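PDB 4F8Y: NADPH Quinone Oxidoreductase from Streptococcus mutans, which probably catalyses the NADPH-dependent reduction of quinones such as menadione, with FAD as its bound flavin cofactor. Local coordinates for residues 77-82 / 122-127. Numbering follows the deposited sequence.
With FAD (flavin-adenine dinucleotide), chain E.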
ATOM      1  N   LEU A  77      -3.587  16.891   8.692  1.00 16.25           N
ATOM      2  CA  LEU A  77      -4.216  15.874   7.847  1.00 14.70           C
ATOM      3  C   LEU A  77      -4.744  14.723   8.686  1.00 12.99           C
ATOM      4  O   LEU A  77      -4.021  14.158   9.504  1.00 13.13           O
ATOM      5  CB  LEU A  77      -3.233  15.334   6.806  1.00 14.06           C
ATOM      6  CG  LEU A  77      -2.664  16.335   5.801  1.00 16.20           C
ATOM      7  CD1 LEU A  77      -1.369  16.958   6.310  1.00 15.39           C
ATOM      8  CD2 LEU A  77      -2.427  15.638   4.479  1.00 17.08           C
ATOM      9  N   ILE A  78      -6.009  14.379   8.488  1.00 12.43           N
ATOM     10  CA  ILE A  78      -6.568  13.212   9.154  1.00 12.92           C
ATOM     11  C   ILE A  78      -6.742  12.114   8.109  1.00 12.15           C
ATOM     12  O   ILE A  78      -7.439  12.316   7.118  1.00 14.01           O
ATOM     13  CB  ILE A  78      -7.922  13.531   9.831  1.00 12.24           C
ATOM     14  CG1 ILE A  78      -7.777  14.732  10.777  1.00 12.84           C
ATOM     15  CG2 ILE A  78      -8.449  12.305  10.553  1.00 11.32           C
ATOM     16  CD1 ILE A  78      -9.102  15.293  11.310  1.00 13.62           C
ATOM     17  N   PHE A  79      -6.086  10.974   8.306  1.00 11.55           N
ATOM     18  CA  PHE A  79      -6.248   9.835   7.401  1.00 12.83           C
ATOM     19  C   PHE A  79      -7.211   8.797   7.989  1.00 14.19           C
ATOM     20  O   PHE A  79      -6.989   8.292   9.090  1.00 12.59           O
ATOM     21  CB  PHE A  79      -4.900   9.181   7.092  1.00 11.82           C
ATOM     22  CG  PHE A  79      -3.960  10.054   6.299  1.00 12.13           C
ATOM     23  CD1 PHE A  79      -3.961  10.023   4.911  1.00 14.16           C
ATOM     24  CD2 PHE A  79      -3.072  10.900   6.939  1.00 12.87           C
ATOM     25  CE1 PHE A  79      -3.087  10.825   4.179  1.00 14.07           C
ATOM     26  CE2 PHE A  79      -2.198  11.706   6.210  1.00 12.50           C
ATOM     27  CZ  PHE A  79      -2.208  11.663   4.832  1.00 12.36           C
ATOM     28  N   ILE A  80      -8.280   8.492   7.253  1.00 13.12           N
ATOM     29  CA  ILE A  80      -9.251   7.478   7.675  1.00 12.47           C
ATOM     30  C   ILE A  80      -9.316   6.322   6.673  1.00 12.15           C
ATOM     31  O   ILE A  80      -9.698   6.520   5.520  1.00 13.63           O
ATOM     32  CB  ILE A  80     -10.675   8.081   7.827  1.00 14.43           C
ATOM     33  CG1 ILE A  80     -10.683   9.202   8.870  1.00 12.98           C
ATOM     34  CG2 ILE A  80     -11.695   6.983   8.183  1.00 11.71           C
ATOM     35  CD1 ILE A  80     -11.972   9.992   8.897  1.00 14.37           C
ATOM     36  N   PHE A  81      -8.963   5.114   7.109  1.00 12.12           N
ATOM     37  CA  PHE A  81      -8.991   3.955   6.211  1.00 15.15           C
ATOM     38  C   PHE A  81      -9.065   2.594   6.914  1.00 14.33           C
ATOM     39  O   PHE A  81      -8.597   2.458   8.051  1.00 13.27           O
ATOM     40  CB  PHE A  81      -7.795   3.989   5.232  1.00 14.87           C
ATOM     41  CG  PHE A  81      -6.441   3.972   5.902  1.00 13.05           C
ATOM     42  CD1 PHE A  81      -5.807   2.776   6.190  1.00 14.14           C
ATOM     43  CD2 PHE A  81      -5.793   5.156   6.217  1.00 13.14           C
ATOM     44  CE1 PHE A  81      -4.556   2.765   6.801  1.00 14.75           C
ATOM     45  CE2 PHE A  81      -4.543   5.149   6.820  1.00 12.58           C
ATOM     46  CZ  PHE A  81      -3.926   3.952   7.115  1.00 12.85           C
ATOM     47  N   PRO A  82      -9.654   1.583   6.232  1.00 15.52           N
ATOM     48  CA  PRO A  82      -9.568   0.196   6.712  1.00 14.70           C
ATOM     49  C   PRO A  82      -8.192  -0.371   6.399  1.00 14.79           C
ATOM     50  O   PRO A  82      -7.603  -0.015   5.376  1.00 14.65           O
ATOM     51  CB  PRO A  82     -10.604  -0.560   5.864  1.00 12.72           C
ATOM     52  CG  PRO A  82     -11.087   0.384   4.818  1.00 14.05           C
ATOM     53  CD  PRO A  82     -10.328   1.679   4.925  1.00 15.82           C
ATOM     54  N   ALA A 122      -0.546  15.260  11.811  1.00 13.31           N
ATOM     55  CA  ALA A 122      -1.496  14.309  11.245  1.00 14.41           C
ATOM     56  C   ALA A 122      -2.135  13.397  12.277  1.00 12.93           C
ATOM     57  O   ALA A 122      -1.625  13.219  13.377  1.00 15.23           O
ATOM     58  CB  ALA A 122      -0.832  13.474  10.140  1.00 13.42           C
ATOM     59  N   TRP A 123      -3.264  12.822  11.894  1.00 12.34           N
ATOM     60  CA  TRP A 123      -3.955  11.838  12.701  1.00 12.86           C
ATOM     61  C   TRP A 123      -4.325  10.731  11.740  1.00 14.06           C
ATOM     62  O   TRP A 123      -4.883  10.989  10.675  1.00 14.08           O
ATOM     63  CB  TRP A 123      -5.207  12.464  13.318  1.00 14.14           C
ATOM     64  CG  TRP A 123      -5.986  11.587  14.260  1.00 13.79           C
ATOM     65  CD1 TRP A 123      -5.534  10.495  14.944  1.00 14.61           C
ATOM     66  CD2 TRP A 123      -7.351  11.770  14.654  1.00 15.45           C
ATOM     67  NE1 TRP A 123      -6.545   9.971  15.719  1.00 13.95           N
ATOM     68  CE2 TRP A 123      -7.668  10.740  15.560  1.00 15.03           C
ATOM     69  CE3 TRP A 123      -8.341  12.706  14.321  1.00 16.08           C
ATOM     70  CZ2 TRP A 123      -8.930  10.622  16.140  1.00 16.52           C
ATOM     71  CZ3 TRP A 123      -9.587  12.584  14.889  1.00 14.09           C
ATOM     72  CH2 TRP A 123      -9.873  11.550  15.790  1.00 14.69           C
ATOM     73  N   ILE A 124      -3.971   9.501  12.089  1.00 13.66           N
ATOM     74  CA  ILE A 124      -4.333   8.353  11.279  1.00 13.56           C
ATOM     75  C   ILE A 124      -5.357   7.536  12.053  1.00 13.92           C
ATOM     76  O   ILE A 124      -5.107   7.131  13.193  1.00 15.10           O
ATOM     77  CB  ILE A 124      -3.111   7.480  10.946  1.00 11.55           C
ATOM     78  CG1 ILE A 124      -2.102   8.268  10.111  1.00 11.35           C
ATOM     79  CG2 ILE A 124      -3.553   6.211  10.239  1.00 13.00           C
ATOM     80  CD1 ILE A 124      -0.710   7.694  10.134  1.00 11.54           C
ATOM     81  N   ILE A 125      -6.523   7.328  11.448  1.00 14.58           N
ATOM     82  CA  ILE A 125      -7.554   6.489  12.053  1.00 16.19           C
ATOM     83  C   ILE A 125      -7.740   5.195  11.257  1.00 13.11           C
ATOM     84  O   ILE A 125      -8.170   5.217  10.105  1.00 11.82           O
ATOM     85  CB  ILE A 125      -8.907   7.226  12.222  1.00 15.42           C
ATOM     86  CG1 ILE A 125      -8.698   8.592  12.875  1.00 13.99           C
ATOM     87  CG2 ILE A 125      -9.850   6.393  13.081  1.00 14.14           C
ATOM     88  CD1 ILE A 125      -9.887   9.515  12.739  1.00 14.43           C
ATOM     89  N   THR A 126      -7.403   4.079  11.893  1.00 13.85           N
ATOM     90  CA  THR A 126      -7.451   2.777  11.245  1.00 16.67           C
ATOM     91  C   THR A 126      -8.532   1.879  11.844  1.00 17.02           C
ATOM     92  O   THR A 126      -8.881   1.995  13.021  1.00 16.24           O
ATOM     93  CB  THR A 126      -6.086   2.031  11.340  1.00 17.32           C
ATOM     94  OG1 THR A 126      -5.430   2.384  12.560  1.00 19.65           O
ATOM     95  CG2 THR A 126      -5.181   2.395  10.192  1.00 17.00           C
ATOM     96  N   THR A 127      -9.057   0.989  11.010  1.00 17.70           N
ATOM     97  CA  THR A 127      -9.932  -0.087  11.451  1.00 16.17           C
ATOM     98  C   THR A 127      -9.346  -1.430  10.971  1.00 16.22           C
ATOM     99  O   THR A 127      -8.753  -1.506   9.900  1.00 15.96           O
ATOM    100  CB  THR A 127     -11.385   0.122  10.939  1.00 14.75           C
ATOM    101  OG1 THR A 127     -11.401   0.214   9.506  1.00 13.03           O
ATOM    102  CG2 THR A 127     -11.964   1.397  11.515  1.00 14.78           C
TER
HETATM  103  PA  FAD E 201     -18.042  -2.500   7.592  1.00 16.96           P
HETATM  104  O1A FAD E 201     -18.098  -3.978   6.871  1.00 21.09           O
HETATM  105  O2A FAD E 201     -18.570  -1.485   6.686  1.00 17.98           O
HETATM  106  O5B FAD E 201     -18.894  -2.524   8.984  1.00 23.89           O
HETATM  107  C5B FAD E 201     -18.408  -3.292  10.052  1.00 24.47           C
HETATM  108  C4B FAD E 201     -19.399  -3.429  11.196  1.00 23.72           C
HETATM  109  O4B FAD E 201     -19.807  -2.184  11.857  1.00 22.02           O
HETATM  110  C3B FAD E 201     -20.793  -4.078  10.821  1.00 24.43           C
HETATM  111  O3B FAD E 201     -21.262  -5.169  11.558  1.00 28.63           O
HETATM  112  C2B FAD E 201     -21.689  -2.865  10.651  1.00 24.44           C
HETATM  113  O2B FAD E 201     -23.064  -3.086  10.498  1.00 29.53           O
HETATM  114  C1B FAD E 201     -21.197  -2.052  11.783  1.00 23.76           C
HETATM  115  N9A FAD E 201     -21.598  -0.647  11.777  1.00 22.60           N
HETATM  116  C8A FAD E 201     -21.779   0.151  10.720  1.00 22.03           C
HETATM  117  N7A FAD E 201     -22.132   1.405  11.188  1.00 21.59           N
HETATM  118  C5A FAD E 201     -22.159   1.352  12.562  1.00 22.01           C
HETATM  119  C6A FAD E 201     -22.443   2.294  13.520  1.00 24.26           C
HETATM  120  N6A FAD E 201     -22.800   3.648  13.124  1.00 22.91           N
HETATM  121  N1A FAD E 201     -22.399   1.969  14.817  1.00 25.32           N
HETATM  122  C2A FAD E 201     -22.074   0.708  15.196  1.00 22.30           C
HETATM  123  N3A FAD E 201     -21.793  -0.223  14.244  1.00 23.75           N
HETATM  124  C4A FAD E 201     -21.835   0.104  12.937  1.00 21.62           C
HETATM  125  N1  FAD E 201      -8.226  -6.785   8.834  1.00 18.32           N
HETATM  126  C2  FAD E 201      -7.142  -7.527   9.630  1.00 19.09           C
HETATM  127  O2  FAD E 201      -7.043  -7.190  10.975  1.00 20.35           O
HETATM  128  N3  FAD E 201      -5.786  -7.503   8.875  1.00 20.98           N
HETATM  129  C4  FAD E 201      -5.712  -7.695   7.299  1.00 17.89           C
HETATM  130  O4  FAD E 201      -4.529  -7.226   6.742  1.00 17.79           O
HETATM  131  C4X FAD E 201      -6.961  -7.176   6.553  1.00 18.53           C
HETATM  132  N5  FAD E 201      -7.059  -7.224   5.097  1.00 15.72           N
HETATM  133  C5X FAD E 201      -8.309  -6.964   4.409  1.00 18.10           C
HETATM  134  C6  FAD E 201      -8.279  -6.942   2.993  1.00 17.20           C
HETATM  135  C7  FAD E 201      -9.431  -6.692   2.302  1.00 17.16           C
HETATM  136  C7M FAD E 201      -9.403  -6.653   0.777  1.00 15.51           C
HETATM  137  C8  FAD E 201     -10.585  -6.470   2.972  1.00 18.19           C
HETATM  138  C8M FAD E 201     -11.873  -6.185   2.205  1.00 18.61           C
HETATM  139  C9  FAD E 201     -10.608  -6.494   4.341  1.00 18.25           C
HETATM  140  C9A FAD E 201      -9.423  -6.754   5.062  1.00 19.01           C
HETATM  141  N10 FAD E 201      -9.479  -6.762   6.507  1.00 17.52           N
HETATM  142  C10 FAD E 201      -8.286  -6.995   7.331  1.00 17.92           C
HETATM  143  C1' FAD E 201     -10.689  -6.352   7.187  1.00 19.69           C
HETATM  144  C2' FAD E 201     -10.914  -4.849   7.348  1.00 18.50           C
HETATM  145  O2' FAD E 201      -9.876  -4.131   7.969  1.00 13.93           O
HETATM  146  C3' FAD E 201     -12.293  -4.541   7.895  1.00 17.69           C
HETATM  147  O3' FAD E 201     -13.327  -5.088   7.130  1.00 17.56           O
HETATM  148  C4' FAD E 201     -12.460  -3.048   8.103  1.00 16.96           C
HETATM  149  O4' FAD E 201     -11.382  -2.432   8.732  1.00 16.77           O
HETATM  150  C5' FAD E 201     -13.767  -2.677   8.766  1.00 18.05           C
HETATM  151  O5' FAD E 201     -14.147  -1.374   8.478  1.00 18.41           O
HETATM  152  P   FAD E 201     -15.371  -1.227   7.398  1.00 18.57           P
HETATM  153  O1P FAD E 201     -15.787   0.362   7.295  1.00 15.67           O
HETATM  154  O2P FAD E 201     -14.960  -1.769   6.105  1.00 17.02           O
HETATM  155  O3P FAD E 201     -16.501  -2.212   8.089  1.00 21.61           O
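Strands 77-82 and 122-127 run parallel, their axes 4.6 Å apart at closest approach, as neighbours in the central five-stranded sheet of the flavodoxin-like fold. Backbone hydrogen bonds zip them together from Trp-123 N to Leu-77 O as far as Phe-81; the N-H of Ile-125 points almost straight at Phe-79 O, 2.6 Å away (174° at the hydrogen). The last rung, Thr-127 N to Phe-81 O, is stretched to 3.3 Å and weak.

One face of the pair carries Ile-78, Ile-80, Trp-123 and Ile-125. Beta-branched isoleucine suits an extended strand and fills the buried layer; Ile-78 and Ile-80 pack on helix 15-26. Ile-78 lies alongside the broad indole, its CG2 3.8 Å from Trp-123 CE3. CG1 of Ile-125 sits over one face of that ring, whose buried NE1 is hydrogen-bonded to Thr-161 OG1 on strand 155-163. CD1 of Ile-125 reaches across to touch both Ile-78 CG2 and Ile-80 CG1.

On the other face Phe-79, Phe-81 and Ile-124 pack against helix 143-150. With CG between its backbone N and carbonyl carbon (chi1 60°), the Phe-81 ring leans over the neighbouring strand: CE1 meets the methyl CG2 of Thr-126 at 3.5 Å, and CE2 meets Ile-124 CG2 at 3.7 Å.

At their C-terminal ends both strands reach the cofactor, as is usual in this fold. Pro-82, a compact ring, presents CB to the FAD ribityl chain, while Thr-127, its small hydroxyl hydrogen-bonded also to Asn-16 ND2, places OG1 2.8 Å from FAD O4' in a hydrogen bond.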